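Local coordinates for protein MmeI (Methylophilus methylotrophus, PDB 5HR4) that is a Type IIL restriction-modification enzyme that binds DNA and probably transfers a methyl group from S-adenosyl-L-methionine to N6 of adenine, at residues 179-184 against 265-270; 187-192 against 231-236; 878-883 against 892-897. One frame throughout, in Å; residues are numbered along the deposited sequence.

In the fold
Contacts 1 and 2 adjoin, their centres about 11 Å apart, and both use helix 183-200; contact 2 is nested inside the chain loop that contact 1 closes. Tyr-181 OH lies 3.4 Å from Tyr-189 CD2, the two rings meeting edge-to-face, and Leu-266 CD1 lies 3.6 Å from Arg-192 NH1. Contact 3 sits on the opposite side of the chain's centre, with its own centre about 68 Å from the centres of both others. None of the segments contributes to the sinefungin pocket. Contact 2 comes closest to the calcium site: the side chain of Phe-233 is about 11 Å from that of Cys-283. The nearest atom of contact 3 is about 14 Å from the bound DNA.

Contact 1 (179-184 against 265-270); sequences VGYEGH and PLPPAQ
Tyr-181 carries this contact, reaching from the turn between helices 163-178 and 183-200 to the proline-rich loop that follows helix 259-262. The turn begins with a Schellman motif: Gly-180, at positive phi, ends helix 163-178 and passes the chain on to the tyrosine. In Tyr-181, CG stands trans to the backbone N (chi1 -160°), an orientation that carries the ring over to the 265-270 loop. Beside the root of the ring, Ala-269 CB sits over one face, displaced toward the rim and 3.8 Å from Tyr-181 CD1, a CH-pi contact with its carbon 4.1 Å from the ring centroid. Farther out, Tyr-181 CE1 comes within 4.1 Å of Pro-267 CG. At the ring's end Tyr-181 OH donates a hydrogen bond of 2.6 Å to Pro-267 O, which lies at the ring edge near its plane; the C=O...donor angle is 148° and the donor is tilted 21° from the carbonyl plane. Leu-266 CB is 3.9 Å from Tyr-181 OH, and Pro-267 CG is 3.8 Å from the same oxygen. A phenylalanine in place of Tyr-181 would probably keep the cover of Ala-269 but leave the Pro-267 carbonyl without its phenolic donor and the loop less firmly held. The loop is also held from another direction, as Leu-266 O accepts a hydrogen bond from Asn-230 ND2. Three residues on, His-184 ND1 is bonded to Glu-416 OE2, while His-184 NE2 ties the helix start to Glu-264 OE1 in the same loop, next to Pro-265.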
ATOM      1  N   VAL A 179     -29.200  15.348   4.159  1.00 35.12           N
ATOM      2  CA  VAL A 179     -30.231  16.361   4.381  1.00 36.38           C
ATOM      3  C   VAL A 179     -29.625  17.760   4.369  1.00 31.84           C
ATOM      4  O   VAL A 179     -30.323  18.742   4.642  1.00 34.74           O
ATOM      5  CB  VAL A 179     -31.008  16.125   5.692  1.00 38.26           C
ATOM      6  CG1 VAL A 179     -31.419  14.667   5.809  1.00 38.46           C
ATOM      7  CG2 VAL A 179     -30.198  16.594   6.918  1.00 38.01           C
ATOM      8  N   GLY A 180     -28.332  17.856   4.056  1.00 32.58           N
ATOM      9  CA  GLY A 180     -27.658  19.128   3.883  1.00 30.92           C
ATOM     10  C   GLY A 180     -26.828  19.604   5.055  1.00 37.33           C
ATOM     11  O   GLY A 180     -26.411  20.771   5.063  1.00 33.34           O
ATOM     12  N   TYR A 181     -26.593  18.751   6.059  1.00 39.86           N
ATOM     13  CA  TYR A 181     -25.693  19.083   7.161  1.00 27.87           C
ATOM     14  C   TYR A 181     -24.321  18.551   6.782  1.00 32.54           C
ATOM     15  O   TYR A 181     -23.938  17.427   7.109  1.00 39.67           O
ATOM     16  CB  TYR A 181     -26.189  18.512   8.471  1.00 31.89           C
ATOM     17  CG  TYR A 181     -25.577  19.223   9.652  1.00 34.22           C
ATOM     18  CD1 TYR A 181     -26.204  20.330  10.205  1.00 27.08           C
ATOM     19  CD2 TYR A 181     -24.369  18.795  10.205  1.00 29.18           C
ATOM     20  CE1 TYR A 181     -25.662  20.996  11.264  1.00 29.39           C
ATOM     21  CE2 TYR A 181     -23.812  19.458  11.277  1.00 31.13           C
ATOM     22  CZ  TYR A 181     -24.466  20.563  11.804  1.00 32.19           C
ATOM     23  OH  TYR A 181     -23.941  21.244  12.877  1.00 31.48           O
ATOM     24  N   GLU A 182     -23.577  19.387   6.080  1.00 32.93           N
ATOM     25  CA  GLU A 182     -22.434  19.000   5.276  1.00 31.07           C
ATOM     26  C   GLU A 182     -21.197  19.686   5.821  1.00 24.20           C
ATOM     27  O   GLU A 182     -21.282  20.620   6.610  1.00 28.87           O
ATOM     28  CB  GLU A 182     -22.659  19.404   3.806  1.00 27.77           C
ATOM     29  N   GLY A 183     -20.039  19.240   5.363  1.00 25.21           N
ATOM     30  CA  GLY A 183     -18.853  20.030   5.608  1.00 21.99           C
ATOM     31  C   GLY A 183     -18.349  19.987   7.048  1.00 34.77           C
ATOM     32  O   GLY A 183     -18.545  19.020   7.803  1.00 33.77           O
ATOM     33  N   HIS A 184     -17.677  21.081   7.415  1.00 34.41           N
ATOM     34  CA  HIS A 184     -16.989  21.200   8.694  1.00 30.71           C
ATOM     35  C   HIS A 184     -17.925  20.947   9.868  1.00 31.73           C
ATOM     36  O   HIS A 184     -17.567  20.232  10.811  1.00 33.47           O
ATOM     37  CB  HIS A 184     -16.354  22.589   8.803  1.00 29.96           C
ATOM     38  CG  HIS A 184     -15.650  22.825  10.099  1.00 34.72           C
ATOM     39  ND1 HIS A 184     -14.504  22.147  10.453  1.00 31.29           N
ATOM     40  CD2 HIS A 184     -15.935  23.653  11.134  1.00 33.93           C
ATOM     41  CE1 HIS A 184     -14.105  22.558  11.646  1.00 33.88           C
ATOM     42  NE2 HIS A 184     -14.958  23.469  12.082  1.00 28.71           N
ATOM     43  N   PRO A 265     -19.208  27.118  18.301  1.00 40.35           N
ATOM     44  CA  PRO A 265     -20.652  26.919  18.146  1.00 39.43           C
ATOM     45  C   PRO A 265     -20.955  26.382  16.751  1.00 34.14           C
ATOM     46  O   PRO A 265     -20.285  26.726  15.772  1.00 36.01           O
ATOM     47  CB  PRO A 265     -21.223  28.329  18.359  1.00 31.48           C
ATOM     48  CG  PRO A 265     -20.153  29.214  17.811  1.00 29.51           C
ATOM     49  CD  PRO A 265     -18.849  28.550  18.242  1.00 34.77           C
ATOM     50  N   LEU A 266     -21.964  25.524  16.668  1.00 30.56           N
ATOM     51  CA  LEU A 266     -22.278  24.839  15.430  1.00 33.09           C
ATOM     52  C   LEU A 266     -23.740  25.071  15.101  1.00 32.20           C
ATOM     53  O   LEU A 266     -24.578  25.108  16.016  1.00 30.99           O
ATOM     54  CB  LEU A 266     -22.033  23.324  15.534  1.00 28.20           C
ATOM     55  CG  LEU A 266     -20.611  22.821  15.371  1.00 29.61           C
ATOM     56  CD1 LEU A 266     -20.573  21.305  15.559  1.00 32.12           C
ATOM     57  CD2 LEU A 266     -20.031  23.224  14.014  1.00 26.29           C
ATOM     58  N   PRO A 267     -24.080  25.208  13.821  1.00 31.32           N
ATOM     59  CA  PRO A 267     -25.484  25.262  13.439  1.00 30.08           C
ATOM     60  C   PRO A 267     -26.201  24.034  13.958  1.00 29.78           C
ATOM     61  O   PRO A 267     -25.604  22.947  14.018  1.00 31.86           O
ATOM     62  CB  PRO A 267     -25.441  25.279  11.902  1.00 27.82           C
ATOM     63  CG  PRO A 267     -24.099  24.761  11.541  1.00 26.98           C
ATOM     64  CD  PRO A 267     -23.184  25.162  12.652  1.00 29.04           C
ATOM     65  N   PRO A 268     -27.453  24.172  14.387  1.00 31.15           N
ATOM     66  CA  PRO A 268     -28.221  22.995  14.813  1.00 27.32           C
ATOM     67  C   PRO A 268     -28.648  22.156  13.618  1.00 31.35           C
ATOM     68  O   PRO A 268     -28.929  22.673  12.532  1.00 40.69           O
ATOM     69  CB  PRO A 268     -29.429  23.597  15.531  1.00 27.87           C
ATOM     70  CG  PRO A 268     -29.625  24.941  14.835  1.00 32.48           C
ATOM     71  CD  PRO A 268     -28.259  25.410  14.389  1.00 28.94           C
ATOM     72  N   ALA A 269     -28.676  20.844  13.824  1.00 33.08           N
ATOM     73  CA  ALA A 269     -29.025  19.884  12.786  1.00 31.83           C
ATOM     74  C   ALA A 269     -30.526  19.605  12.855  1.00 37.50           C
ATOM     75  O   ALA A 269     -31.290  20.391  13.426  1.00 34.87           O
ATOM     76  CB  ALA A 269     -28.203  18.597  12.956  1.00 31.77           C
ATOM     77  N   GLN A 270     -30.959  18.481  12.278  1.00 37.83           N
ATOM     78  CA  GLN A 270     -32.351  18.061  12.357  1.00 34.55           C
ATOM     79  C   GLN A 270     -32.411  16.548  12.236  1.00 37.27           C
ATOM     80  O   GLN A 270     -31.743  15.965  11.377  1.00 32.71           O
ATOM     81  CB  GLN A 270     -33.213  18.721  11.275  1.00 32.63           C
ATOM     82  CG  GLN A 270     -34.693  18.369  11.380  1.00 34.93           C
ATOM     83  CD  GLN A 270     -35.353  18.871  12.663  1.00 42.78           C
ATOM     84  OE1 GLN A 270     -34.702  19.079  13.685  1.00 52.96           O
ATOM     85  NE2 GLN A 270     -36.660  19.076  12.606  1.00 48.31           N
TER

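Contact 2 (187-192 against 231-236); sequences ELYLVR and TLFYVL
Arg-192 lies along one face of Phe-233, bringing helix 183-200 against helix 225-235. Arg-192 CB meets the far end of the ring, 3.7 Å from Phe-233 CZ. The chain then runs extended from CG to NE, which lays Arg-192 CD over the middle of the ring, 4.0 Å from the Phe-233 centroid, in a CH-pi contact. From here the guanidinium continues toward the root of the phenylalanine and turns its edge to the ring, the two planes 80° apart. Arg-192 NH1 comes within 3.4 Å of Phe-233 CD2, and CZ of the arginine lies 5.0 Å from the ring centroid. The other two nitrogens are bound to backbone carbonyls, NE to Leu-261 O and NH2 to Glu-264 O. This buried arginine thus has polar partners for those two N-H groups, while its aliphatic part serves as an apolar surface for the ring. Phe-233 is met from a second direction by Tyr-189, one turn back on the same helix as Arg-192. The edge of Phe-233 points at the face of Tyr-189, with centroids 5.2 Å apart and planes at 73°, and Phe-233 CE2 sits 3.7 Å from Tyr-189 CE2. A T-shaped pair, together with an arginine whose CD lies over the ring face and whose guanidinium makes an off-centre cation-pi contact, therefore joins two helices inside the helical, strand-free region matching the MmeI helicase spacer domain.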
ATOM      1  N   GLU A 187     -18.470  17.061  10.148  1.00 29.18           N
ATOM      2  CA  GLU A 187     -17.333  16.315  10.670  1.00 27.10           C
ATOM      3  C   GLU A 187     -17.175  16.507  12.170  1.00 35.42           C
ATOM      4  O   GLU A 187     -16.914  15.542  12.904  1.00 36.49           O
ATOM      5  CB  GLU A 187     -16.046  16.736   9.961  1.00 30.56           C
ATOM      6  CG  GLU A 187     -16.150  17.006   8.468  1.00 29.66           C
ATOM      7  CD  GLU A 187     -16.700  15.836   7.654  1.00 36.19           C
ATOM      8  OE1 GLU A 187     -16.949  16.021   6.432  1.00 41.20           O
ATOM      9  OE2 GLU A 187     -16.897  14.739   8.229  1.00 35.09           O
ATOM     10  N   LEU A 188     -17.304  17.747  12.650  1.00 33.94           N
ATOM     11  CA  LEU A 188     -17.111  17.994  14.073  1.00 27.38           C
ATOM     12  C   LEU A 188     -18.350  17.639  14.884  1.00 31.88           C
ATOM     13  O   LEU A 188     -18.224  17.221  16.044  1.00 33.71           O
ATOM     14  CB  LEU A 188     -16.705  19.446  14.294  1.00 32.43           C
ATOM     15  CG  LEU A 188     -16.597  20.113  15.673  1.00 29.21           C
ATOM     16  CD1 LEU A 188     -15.799  19.305  16.672  1.00 35.44           C
ATOM     17  CD2 LEU A 188     -15.944  21.447  15.469  1.00 33.26           C
ATOM     18  N   TYR A 189     -19.546  17.784  14.310  1.00 30.38           N
ATOM     19  CA  TYR A 189     -20.742  17.290  14.987  1.00 28.93           C
ATOM     20  C   TYR A 189     -20.577  15.823  15.346  1.00 33.46           C
ATOM     21  O   TYR A 189     -20.817  15.412  16.486  1.00 36.92           O
ATOM     22  CB  TYR A 189     -21.965  17.479  14.095  1.00 32.14           C
ATOM     23  CG  TYR A 189     -23.302  17.511  14.810  1.00 32.26           C
ATOM     24  CD1 TYR A 189     -23.986  16.339  15.094  1.00 29.57           C
ATOM     25  CD2 TYR A 189     -23.897  18.721  15.162  1.00 24.64           C
ATOM     26  CE1 TYR A 189     -25.212  16.357  15.734  1.00 28.89           C
ATOM     27  CE2 TYR A 189     -25.116  18.750  15.805  1.00 26.22           C
ATOM     28  CZ  TYR A 189     -25.775  17.568  16.097  1.00 29.70           C
ATOM     29  OH  TYR A 189     -27.010  17.595  16.735  1.00 28.31           O
ATOM     30  N   LEU A 190     -20.106  15.023  14.389  1.00 33.31           N
ATOM     31  CA  LEU A 190     -20.110  13.575  14.563  1.00 30.44           C
ATOM     32  C   LEU A 190     -19.026  13.148  15.543  1.00 33.91           C
ATOM     33  O   LEU A 190     -19.271  12.378  16.481  1.00 32.56           O
ATOM     34  CB  LEU A 190     -19.921  12.904  13.207  1.00 30.74           C
ATOM     35  CG  LEU A 190     -20.384  11.448  13.157  1.00 43.90           C
ATOM     36  CD1 LEU A 190     -21.897  11.348  12.894  1.00 39.38           C
ATOM     37  CD2 LEU A 190     -19.578  10.675  12.129  1.00 45.45           C
ATOM     38  N   VAL A 191     -17.820  13.669  15.353  1.00 33.70           N
ATOM     39  CA  VAL A 191     -16.735  13.422  16.290  1.00 29.42           C
ATOM     40  C   VAL A 191     -17.096  13.890  17.707  1.00 30.88           C
ATOM     41  O   VAL A 191     -16.687  13.272  18.695  1.00 35.02           O
ATOM     42  CB  VAL A 191     -15.468  14.093  15.727  1.00 36.17           C
ATOM     43  CG1 VAL A 191     -14.954  15.204  16.643  1.00 31.33           C
ATOM     44  CG2 VAL A 191     -14.397  13.051  15.375  1.00 32.27           C
ATOM     45  N   ARG A 192     -17.891  14.951  17.845  1.00 30.62           N
ATOM     46  CA  ARG A 192     -18.421  15.282  19.166  1.00 30.79           C
ATOM     47  C   ARG A 192     -19.329  14.173  19.700  1.00 33.69           C
ATOM     48  O   ARG A 192     -19.158  13.720  20.839  1.00 32.75           O
ATOM     49  CB  ARG A 192     -19.162  16.614  19.127  1.00 33.61           C
ATOM     50  CG  ARG A 192     -18.239  17.827  19.123  1.00 33.72           C
ATOM     51  CD  ARG A 192     -19.000  19.067  18.679  1.00 30.18           C
ATOM     52  NE  ARG A 192     -18.204  20.277  18.832  1.00 29.94           N
ATOM     53  CZ  ARG A 192     -18.723  21.487  19.009  1.00 29.93           C
ATOM     54  NH1 ARG A 192     -20.041  21.638  19.062  1.00 27.30           N
ATOM     55  NH2 ARG A 192     -17.926  22.540  19.158  1.00 29.30           N
ATOM     56  N   THR A 231     -27.736  22.593  22.833  1.00 29.94           N
ATOM     57  CA  THR A 231     -27.506  23.110  24.184  1.00 34.96           C
ATOM     58  C   THR A 231     -26.527  22.230  24.943  1.00 31.89           C
ATOM     59  O   THR A 231     -25.710  22.731  25.728  1.00 32.36           O
ATOM     60  CB  THR A 231     -28.812  23.217  24.979  1.00 36.19           C
ATOM     61  OG1 THR A 231     -29.776  23.992  24.258  1.00 38.15           O
ATOM     62  CG2 THR A 231     -28.559  23.896  26.318  1.00 32.18           C
ATOM     63  N   LEU A 232     -26.603  20.914  24.736  1.00 30.07           N
ATOM     64  CA  LEU A 232     -25.621  20.032  25.352  1.00 29.19           C
ATOM     65  C   LEU A 232     -24.218  20.443  24.931  1.00 32.44           C
ATOM     66  O   LEU A 232     -23.339  20.655  25.779  1.00 33.15           O
ATOM     67  CB  LEU A 232     -25.909  18.578  24.992  1.00 27.20           C
ATOM     68  CG  LEU A 232     -24.906  17.514  25.474  1.00 30.40           C
ATOM     69  CD1 LEU A 232     -24.682  17.480  26.999  1.00 24.02           C
ATOM     70  CD2 LEU A 232     -25.351  16.170  24.984  1.00 26.87           C
ATOM     71  N   PHE A 233     -24.010  20.641  23.626  1.00 29.16           N
ATOM     72  CA  PHE A 233     -22.699  21.086  23.161  1.00 29.74           C
ATOM     73  C   PHE A 233     -22.292  22.397  23.804  1.00 33.08           C
ATOM     74  O   PHE A 233     -21.099  22.634  24.019  1.00 37.93           O
ATOM     75  CB  PHE A 233     -22.672  21.243  21.648  1.00 28.70           C
ATOM     76  CG  PHE A 233     -22.694  19.946  20.898  1.00 29.17           C
ATOM     77  CD1 PHE A 233     -22.447  18.738  21.545  1.00 32.29           C
ATOM     78  CD2 PHE A 233     -22.941  19.935  19.543  1.00 24.85           C
ATOM     79  CE1 PHE A 233     -22.455  17.545  20.843  1.00 30.42           C
ATOM     80  CE2 PHE A 233     -22.949  18.744  18.837  1.00 31.27           C
ATOM     81  CZ  PHE A 233     -22.701  17.551  19.486  1.00 29.08           C
ATOM     82  N   TYR A 234     -23.252  23.268  24.118  1.00 30.12           N
ATOM     83  CA  TYR A 234     -22.861  24.507  24.774  1.00 29.81           C
ATOM     84  C   TYR A 234     -22.503  24.257  26.237  1.00 33.59           C
ATOM     85  O   TYR A 234     -21.511  24.804  26.735  1.00 31.15           O
ATOM     86  CB  TYR A 234     -23.952  25.580  24.641  1.00 32.02           C
ATOM     87  CG  TYR A 234     -23.791  26.681  25.664  1.00 36.59           C
ATOM     88  CD1 TYR A 234     -22.890  27.732  25.471  1.00 37.23           C
ATOM     89  CD2 TYR A 234     -24.505  26.643  26.861  1.00 38.80           C
ATOM     90  CE1 TYR A 234     -22.729  28.725  26.451  1.00 38.99           C
ATOM     91  CE2 TYR A 234     -24.356  27.626  27.827  1.00 37.57           C
ATOM     92  CZ  TYR A 234     -23.476  28.661  27.621  1.00 37.31           C
ATOM     93  OH  TYR A 234     -23.354  29.613  28.608  1.00 42.77           O
ATOM     94  N   VAL A 235     -23.279  23.417  26.940  1.00 34.16           N
ATOM     95  CA  VAL A 235     -22.974  23.135  28.343  1.00 28.54           C
ATOM     96  C   VAL A 235     -21.581  22.540  28.479  1.00 30.05           C
ATOM     97  O   VAL A 235     -20.756  23.032  29.258  1.00 31.92           O
ATOM     98  CB  VAL A 235     -24.024  22.204  28.972  1.00 29.15           C
ATOM     99  CG1 VAL A 235     -23.510  21.706  30.327  1.00 28.14           C
ATOM    100  CG2 VAL A 235     -25.335  22.921  29.149  1.00 28.08           C
ATOM    101  N   LEU A 236     -21.296  21.467  27.730  1.00 31.02           N
ATOM    102  CA  LEU A 236     -19.987  20.813  27.792  1.00 25.97           C
ATOM    103  C   LEU A 236     -18.814  21.769  27.553  1.00 32.24           C
ATOM    104  O   LEU A 236     -17.658  21.358  27.758  1.00 27.89           O
ATOM    105  CB  LEU A 236     -19.923  19.680  26.775  1.00 23.40           C
ATOM    106  CG  LEU A 236     -20.901  18.519  26.956  1.00 27.16           C
ATOM    107  CD1 LEU A 236     -20.905  17.663  25.702  1.00 26.24           C
ATOM    108  CD2 LEU A 236     -20.519  17.677  28.177  1.00 28.07           C
TER

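Contact 3 (878-883 against 892-897); sequences SVYGFK and IAFLFE
Phe-882 and Phe-894 both hold CG trans to their backbone N, with chi1 of 178° and 176°, and these rotamers send the two side chains toward each other from opposite directions until they slide past one another. The result is an edge-to-face pair: the edge of Phe-882 is turned to the face of Phe-894, with centroids 5.0 Å apart and planes at 57°. Phe-882 CD1 does the touching, lying over one face of Phe-894, displaced toward the rim, 3.7 Å from Phe-894 CG. Tyr-880 approaches the same ring differently, at its edge, where Tyr-880 CD2 is 3.6 Å from Phe-894 CE1. Farther along, Tyr-880 CE2 meets Leu-895 CD2 at 3.6 Å, the leucine crossing it at about a right angle. Between Tyr-880 and Phe-882, Gly-881 closes helix 863-880 with a Schellman motif, and the chain soon turns into helix 888-903. The contact thus pairs the end of one helix and its exit with the next helix, two neighbours in the region of the MmeI C-terminal domain. Tyr-880 also touches Met-793 of helix 792-801, and its hydroxyl is hydrogen-bonded to Pro-821 O. With that polar end engaged elsewhere, what 878-883 and 892-897 share is mostly carbon against carbon, with no hydrogen bond between them, so their cohesion probably rests on dispersion forces and on the weak electrostatics of a ring edge meeting a ring face.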
ATOM      1  N   SER A 878      28.484 -22.845 -16.774  1.00 46.83           N
ATOM      2  CA  SER A 878      29.824 -23.020 -17.321  1.00 50.48           C
ATOM      3  C   SER A 878      30.228 -21.837 -18.198  1.00 53.30           C
ATOM      4  O   SER A 878      31.370 -21.368 -18.128  1.00 52.29           O
ATOM      5  CB  SER A 878      29.896 -24.330 -18.102  1.00 49.93           C
ATOM      6  OG  SER A 878      30.884 -24.256 -19.114  1.00 56.95           O
ATOM      7  N   VAL A 879      29.307 -21.331 -19.023  1.00 56.10           N
ATOM      8  CA  VAL A 879      29.642 -20.197 -19.881  1.00 54.19           C
ATOM      9  C   VAL A 879      30.024 -18.990 -19.037  1.00 54.99           C
ATOM     10  O   VAL A 879      30.925 -18.220 -19.397  1.00 55.69           O
ATOM     11  CB  VAL A 879      28.479 -19.873 -20.832  1.00 54.75           C
ATOM     12  CG1 VAL A 879      28.811 -18.650 -21.654  1.00 55.37           C
ATOM     13  CG2 VAL A 879      28.197 -21.058 -21.741  1.00 58.71           C
ATOM     14  N   TYR A 880      29.353 -18.811 -17.897  1.00 54.28           N
ATOM     15  CA  TYR A 880      29.687 -17.744 -16.960  1.00 50.25           C
ATOM     16  C   TYR A 880      30.957 -18.018 -16.180  1.00 57.46           C
ATOM     17  O   TYR A 880      31.542 -17.079 -15.628  1.00 59.89           O
ATOM     18  CB  TYR A 880      28.556 -17.536 -15.948  1.00 53.98           C
ATOM     19  CG  TYR A 880      27.423 -16.685 -16.446  1.00 48.95           C
ATOM     20  CD1 TYR A 880      26.535 -17.165 -17.393  1.00 53.88           C
ATOM     21  CD2 TYR A 880      27.245 -15.407 -15.971  1.00 47.15           C
ATOM     22  CE1 TYR A 880      25.501 -16.387 -17.851  1.00 54.12           C
ATOM     23  CE2 TYR A 880      26.224 -14.623 -16.420  1.00 51.53           C
ATOM     24  CZ  TYR A 880      25.350 -15.114 -17.361  1.00 51.75           C
ATOM     25  OH  TYR A 880      24.323 -14.325 -17.815  1.00 51.42           O
ATOM     26  N   GLY A 881      31.387 -19.276 -16.103  1.00 55.69           N
ATOM     27  CA  GLY A 881      32.414 -19.616 -15.147  1.00 48.51           C
ATOM     28  C   GLY A 881      31.925 -19.524 -13.725  1.00 53.32           C
ATOM     29  O   GLY A 881      32.720 -19.263 -12.819  1.00 56.90           O
ATOM     30  N   PHE A 882      30.628 -19.731 -13.507  1.00 56.11           N
ATOM     31  CA  PHE A 882      30.041 -19.595 -12.179  1.00 55.22           C
ATOM     32  C   PHE A 882      30.193 -20.909 -11.429  1.00 55.00           C
ATOM     33  O   PHE A 882      29.631 -21.937 -11.829  1.00 54.99           O
ATOM     34  CB  PHE A 882      28.576 -19.185 -12.265  1.00 51.48           C
ATOM     35  CG  PHE A 882      27.912 -19.066 -10.925  1.00 49.27           C
ATOM     36  CD1 PHE A 882      28.336 -18.110 -10.013  1.00 49.58           C
ATOM     37  CD2 PHE A 882      26.860 -19.903 -10.582  1.00 46.25           C
ATOM     38  CE1 PHE A 882      27.732 -17.992  -8.776  1.00 46.31           C
ATOM     39  CE2 PHE A 882      26.246 -19.795  -9.351  1.00 49.40           C
ATOM     40  CZ  PHE A 882      26.686 -18.835  -8.439  1.00 47.76           C
ATOM     41  N   LYS A 883      30.952 -20.869 -10.341  1.00 59.72           N
ATOM     42  CA  LYS A 883      31.190 -22.033  -9.507  1.00 60.10           C
ATOM     43  C   LYS A 883      30.539 -21.919  -8.136  1.00 58.70           C
ATOM     44  O   LYS A 883      30.521 -22.911  -7.399  1.00 53.05           O
ATOM     45  CB  LYS A 883      32.700 -22.261  -9.351  1.00 58.97           C
ATOM     46  N   ILE A 892      22.355 -13.821  -7.675  1.00 40.76           N
ATOM     47  CA  ILE A 892      22.057 -12.389  -7.788  1.00 45.14           C
ATOM     48  C   ILE A 892      23.321 -11.553  -7.647  1.00 46.59           C
ATOM     49  O   ILE A 892      23.605 -10.688  -8.484  1.00 49.67           O
ATOM     50  CB  ILE A 892      21.025 -11.949  -6.741  1.00 40.89           C
ATOM     51  N   ALA A 893      24.107 -11.820  -6.600  1.00 47.83           N
ATOM     52  CA  ALA A 893      25.295 -11.013  -6.332  1.00 44.93           C
ATOM     53  C   ALA A 893      26.333 -11.146  -7.441  1.00 44.70           C
ATOM     54  O   ALA A 893      27.058 -10.187  -7.736  1.00 46.59           O
ATOM     55  CB  ALA A 893      25.886 -11.409  -4.979  1.00 38.26           C
ATOM     56  N   PHE A 894      26.398 -12.311  -8.086  1.00 42.75           N
ATOM     57  CA  PHE A 894      27.378 -12.542  -9.142  1.00 44.09           C
ATOM     58  C   PHE A 894      26.966 -11.880 -10.450  1.00 48.79           C
ATOM     59  O   PHE A 894      27.802 -11.297 -11.148  1.00 52.86           O
ATOM     60  CB  PHE A 894      27.570 -14.045  -9.344  1.00 47.96           C
ATOM     61  CG  PHE A 894      28.496 -14.392 -10.470  1.00 53.28           C
ATOM     62  CD1 PHE A 894      28.030 -14.476 -11.773  1.00 53.15           C
ATOM     63  CD2 PHE A 894      29.829 -14.655 -10.222  1.00 51.39           C
ATOM     64  CE1 PHE A 894      28.884 -14.800 -12.806  1.00 56.73           C
ATOM     65  CE2 PHE A 894      30.683 -14.977 -11.248  1.00 53.29           C
ATOM     66  CZ  PHE A 894      30.213 -15.054 -12.541  1.00 58.52           C
ATOM     67  N   LEU A 895      25.692 -11.989 -10.820  1.00 47.48           N
ATOM     68  CA  LEU A 895      25.210 -11.252 -11.980  1.00 44.28           C
ATOM     69  C   LEU A 895      25.457  -9.754 -11.832  1.00 45.16           C
ATOM     70  O   LEU A 895      25.809  -9.081 -12.804  1.00 48.69           O
ATOM     71  CB  LEU A 895      23.730 -11.541 -12.193  1.00 38.81           C
ATOM     72  CG  LEU A 895      23.504 -12.986 -12.615  1.00 40.40           C
ATOM     73  CD1 LEU A 895      22.049 -13.375 -12.433  1.00 40.46           C
ATOM     74  CD2 LEU A 895      23.957 -13.188 -14.054  1.00 39.98           C
ATOM     75  N   PHE A 896      25.295  -9.206 -10.624  1.00 41.56           N
ATOM     76  CA  PHE A 896      25.493  -7.764 -10.490  1.00 47.29           C
ATOM     77  C   PHE A 896      26.964  -7.368 -10.601  1.00 51.68           C
ATOM     78  O   PHE A 896      27.264  -6.248 -11.036  1.00 54.34           O
ATOM     79  CB  PHE A 896      24.908  -7.247  -9.179  1.00 42.66           C
ATOM     80  CG  PHE A 896      23.474  -6.792  -9.288  1.00 43.24           C
ATOM     81  CD1 PHE A 896      22.431  -7.703  -9.161  1.00 42.10           C
ATOM     82  CD2 PHE A 896      23.164  -5.461  -9.495  1.00 41.36           C
ATOM     83  CE1 PHE A 896      21.113  -7.298  -9.237  1.00 33.15           C
ATOM     84  CE2 PHE A 896      21.846  -5.054  -9.571  1.00 38.23           C
ATOM     85  CZ  PHE A 896      20.825  -5.975  -9.443  1.00 35.34           C
ATOM     86  N   GLU A 897      27.898  -8.242 -10.204  1.00 49.67           N
ATOM     87  CA  GLU A 897      29.299  -7.971 -10.517  1.00 48.60           C
ATOM     88  C   GLU A 897      29.505  -7.918 -12.027  1.00 50.43           C
ATOM     89  O   GLU A 897      30.160  -7.004 -12.540  1.00 52.56           O
ATOM     90  CB  GLU A 897      30.214  -9.016  -9.874  1.00 43.02           C
TER